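Local structure of TCP pilus virulence regulatory protein (3GBG) at residues S57-K62 and K112-W117. The protein probably activates transcription of virulence genes, including those of the toxin-coregulated pilus, as an AraC-family DNA-binding regulator that binds a fatty acid. Residues are numbered along the deposited sequence; the frame is centred on the assembly and turned at random.
Sequences SIILLK and KDLLLW
Ile58 sets its CG2 methyl at the edge of the Trp117 indole, near the ring plane and 3.4 Å from Trp117 CB. With CG1 anti to the backbone N (chi1 171°), the longer branch leads away from 112-117, and CG2, held between the backbone N and the carbonyl carbon, is turned to the tryptophan. On the opposite face, Ile59 CG2 lies 3.7 Å from Leu114 CD2, the two side chains running alongside each other; Leu61, paired with Leu114, touches its CG through CD2. Branched Ile59, Leu61 and Leu114 fill this buried face with apolar methyls, as Ile58, Leu60 and Leu115 do the other. The antiparallel backbones are laced by N-to-O bonds in both directions at Ile58–Trp117 and Leu60–Leu115. Past the strand end, Lys62 N still donates to Asp113 O. The bent lysine chain lays CE 3.2 Å from Asp113 OD2, but NZ stays beyond salt-bridge distance, so any attraction is probably weak. In the cupin-like domain, strand 114-118 forms one edge of the five-stranded sheet; strand 31-35 flanks 57-61 on its other side, helix 141-155 packs over Ile58, Leu60 and Leu115, and strand 49-53 meets Ile59, Leu114 and Leu116, with palmitoleic acid near Leu61.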
loop_
_atom_site.group_PDB
_atom_site.type_symbol
_atom_site.label_atom_id
_atom_site.label_comp_id
_atom_site.label_asym_id
_atom_site.label_seq_id
_atom_site.Cartn_x
_atom_site.Cartn_y
_atom_site.Cartn_z
ATOM N N SER A 57 9.312 -2.573 -14.561
ATOM C CA SER A 57 9.134 -1.422 -13.692
ATOM C C SER A 57 8.530 -1.863 -12.370
ATOM O O SER A 57 7.519 -2.562 -12.349
ATOM C CB SER A 57 8.205 -0.406 -14.352
ATOM O OG SER A 57 8.567 -0.179 -15.699
ATOM N N ILE A 58 9.147 -1.459 -11.270
ATOM C CA ILE A 58 8.636 -1.811 -9.957
ATOM C C ILE A 58 8.241 -0.533 -9.226
ATOM O O ILE A 58 9.043 0.392 -9.106
ATOM C CB ILE A 58 9.694 -2.607 -9.137
ATOM C CG1 ILE A 58 9.231 -2.770 -7.682
ATOM C CG2 ILE A 58 11.031 -1.910 -9.210
ATOM C CD1 ILE A 58 8.003 -3.648 -7.520
ATOM N N ILE A 59 6.991 -0.475 -8.769
ATOM C CA ILE A 59 6.490 0.691 -8.052
ATOM C C ILE A 59 6.472 0.387 -6.562
ATOM O O ILE A 59 5.980 -0.663 -6.138
ATOM C CB ILE A 59 5.046 1.068 -8.483
ATOM C CG1 ILE A 59 5.002 1.426 -9.975
ATOM C CG2 ILE A 59 4.550 2.249 -7.666
ATOM C CD1 ILE A 59 4.999 0.225 -10.901
ATOM N N LEU A 60 7.012 1.299 -5.765
ATOM C CA LEU A 60 7.047 1.108 -4.323
ATOM C C LEU A 60 6.150 2.134 -3.640
ATOM O O LEU A 60 6.190 3.321 -3.968
ATOM C CB LEU A 60 8.484 1.250 -3.803
ATOM C CG LEU A 60 9.555 0.358 -4.441
ATOM C CD1 LEU A 60 10.913 0.671 -3.822
ATOM C CD2 LEU A 60 9.202 -1.101 -4.230
ATOM N N LEU A 61 5.334 1.670 -2.697
ATOM C CA LEU A 61 4.429 2.546 -1.957
ATOM C C LEU A 61 4.888 2.615 -0.499
ATOM O O LEU A 61 5.021 1.589 0.165
ATOM C CB LEU A 61 2.998 2.007 -2.045
ATOM C CG LEU A 61 2.502 1.810 -3.490
ATOM C CD1 LEU A 61 1.072 1.279 -3.494
ATOM C CD2 LEU A 61 2.571 3.145 -4.231
ATOM N N LYS A 62 5.132 3.823 -0.008
ATOM C CA LYS A 62 5.609 4.007 1.356
ATOM C C LYS A 62 4.518 3.856 2.410
ATOM O O LYS A 62 3.430 4.403 2.273
ATOM C CB LYS A 62 6.273 5.379 1.496
ATOM C CG LYS A 62 7.093 5.533 2.770
ATOM C CD LYS A 62 8.048 6.719 2.710
ATOM C CE LYS A 62 7.356 8.017 3.082
ATOM N NZ LYS A 62 6.890 8.002 4.504
ATOM N N LYS A 112 8.980 11.692 -0.748
ATOM C CA LYS A 112 8.383 11.007 -1.889
ATOM C C LYS A 112 7.733 9.710 -1.402
ATOM O O LYS A 112 8.386 8.870 -0.781
ATOM C CB LYS A 112 9.456 10.709 -2.944
ATOM C CG LYS A 112 8.911 10.465 -4.348
ATOM C CD LYS A 112 8.124 11.669 -4.850
ATOM C CE LYS A 112 7.748 11.529 -6.319
ATOM N NZ LYS A 112 8.946 11.568 -7.207
ATOM N N ASP A 113 6.443 9.553 -1.690
ATOM C CA ASP A 113 5.678 8.385 -1.257
ATOM C C ASP A 113 5.516 7.290 -2.301
ATOM O O ASP A 113 5.235 6.140 -1.964
ATOM C CB ASP A 113 4.295 8.839 -0.788
ATOM C CG ASP A 113 4.367 9.755 0.408
ATOM O OD1 ASP A 113 3.413 10.531 0.619
ATOM O OD2 ASP A 113 5.375 9.690 1.139
ATOM N N LEU A 114 5.676 7.654 -3.567
ATOM C CA LEU A 114 5.548 6.694 -4.654
ATOM C C LEU A 114 6.867 6.658 -5.426
ATOM O O LEU A 114 7.220 7.615 -6.117
ATOM C CB LEU A 114 4.388 7.104 -5.571
ATOM C CG LEU A 114 3.866 6.052 -6.558
ATOM C CD1 LEU A 114 2.471 6.426 -7.018
ATOM C CD2 LEU A 114 4.820 5.931 -7.740
ATOM N N LEU A 115 7.595 5.555 -5.292
ATOM C CA LEU A 115 8.879 5.406 -5.959
ATOM C C LEU A 115 8.837 4.394 -7.096
ATOM O O LEU A 115 8.393 3.259 -6.921
ATOM C CB LEU A 115 9.956 4.996 -4.949
ATOM C CG LEU A 115 10.341 6.025 -3.875
ATOM C CD1 LEU A 115 9.197 6.203 -2.889
ATOM C CD2 LEU A 115 11.591 5.554 -3.144
ATOM N N LEU A 116 9.298 4.818 -8.270
ATOM C CA LEU A 116 9.327 3.957 -9.445
ATOM C C LEU A 116 10.754 3.517 -9.734
ATOM O O LEU A 116 11.669 4.337 -9.761
ATOM C CB LEU A 116 8.772 4.706 -10.660
ATOM C CG LEU A 116 9.153 4.154 -12.040
ATOM C CD1 LEU A 116 8.509 2.793 -12.280
ATOM C CD2 LEU A 116 8.706 5.146 -13.102
ATOM N N TRP A 117 10.945 2.221 -9.953
ATOM C CA TRP A 117 12.271 1.700 -10.247
ATOM C C TRP A 117 12.276 0.811 -11.484
ATOM O O TRP A 117 11.534 -0.167 -11.563
ATOM C CB TRP A 117 12.820 0.925 -9.045
ATOM C CG TRP A 117 14.187 0.343 -9.281
ATOM C CD1 TRP A 117 14.481 -0.868 -9.844
ATOM C CD2 TRP A 117 15.445 0.976 -9.017
ATOM N NE1 TRP A 117 15.844 -1.025 -9.948
ATOM C CE2 TRP A 117 16.459 0.093 -9.449
ATOM C CE3 TRP A 117 15.815 2.208 -8.460
ATOM C CZ2 TRP A 117 17.818 0.399 -9.341
ATOM C CZ3 TRP A 117 17.170 2.514 -8.353
ATOM C CH2 TRP A 117 18.153 1.609 -8.793
#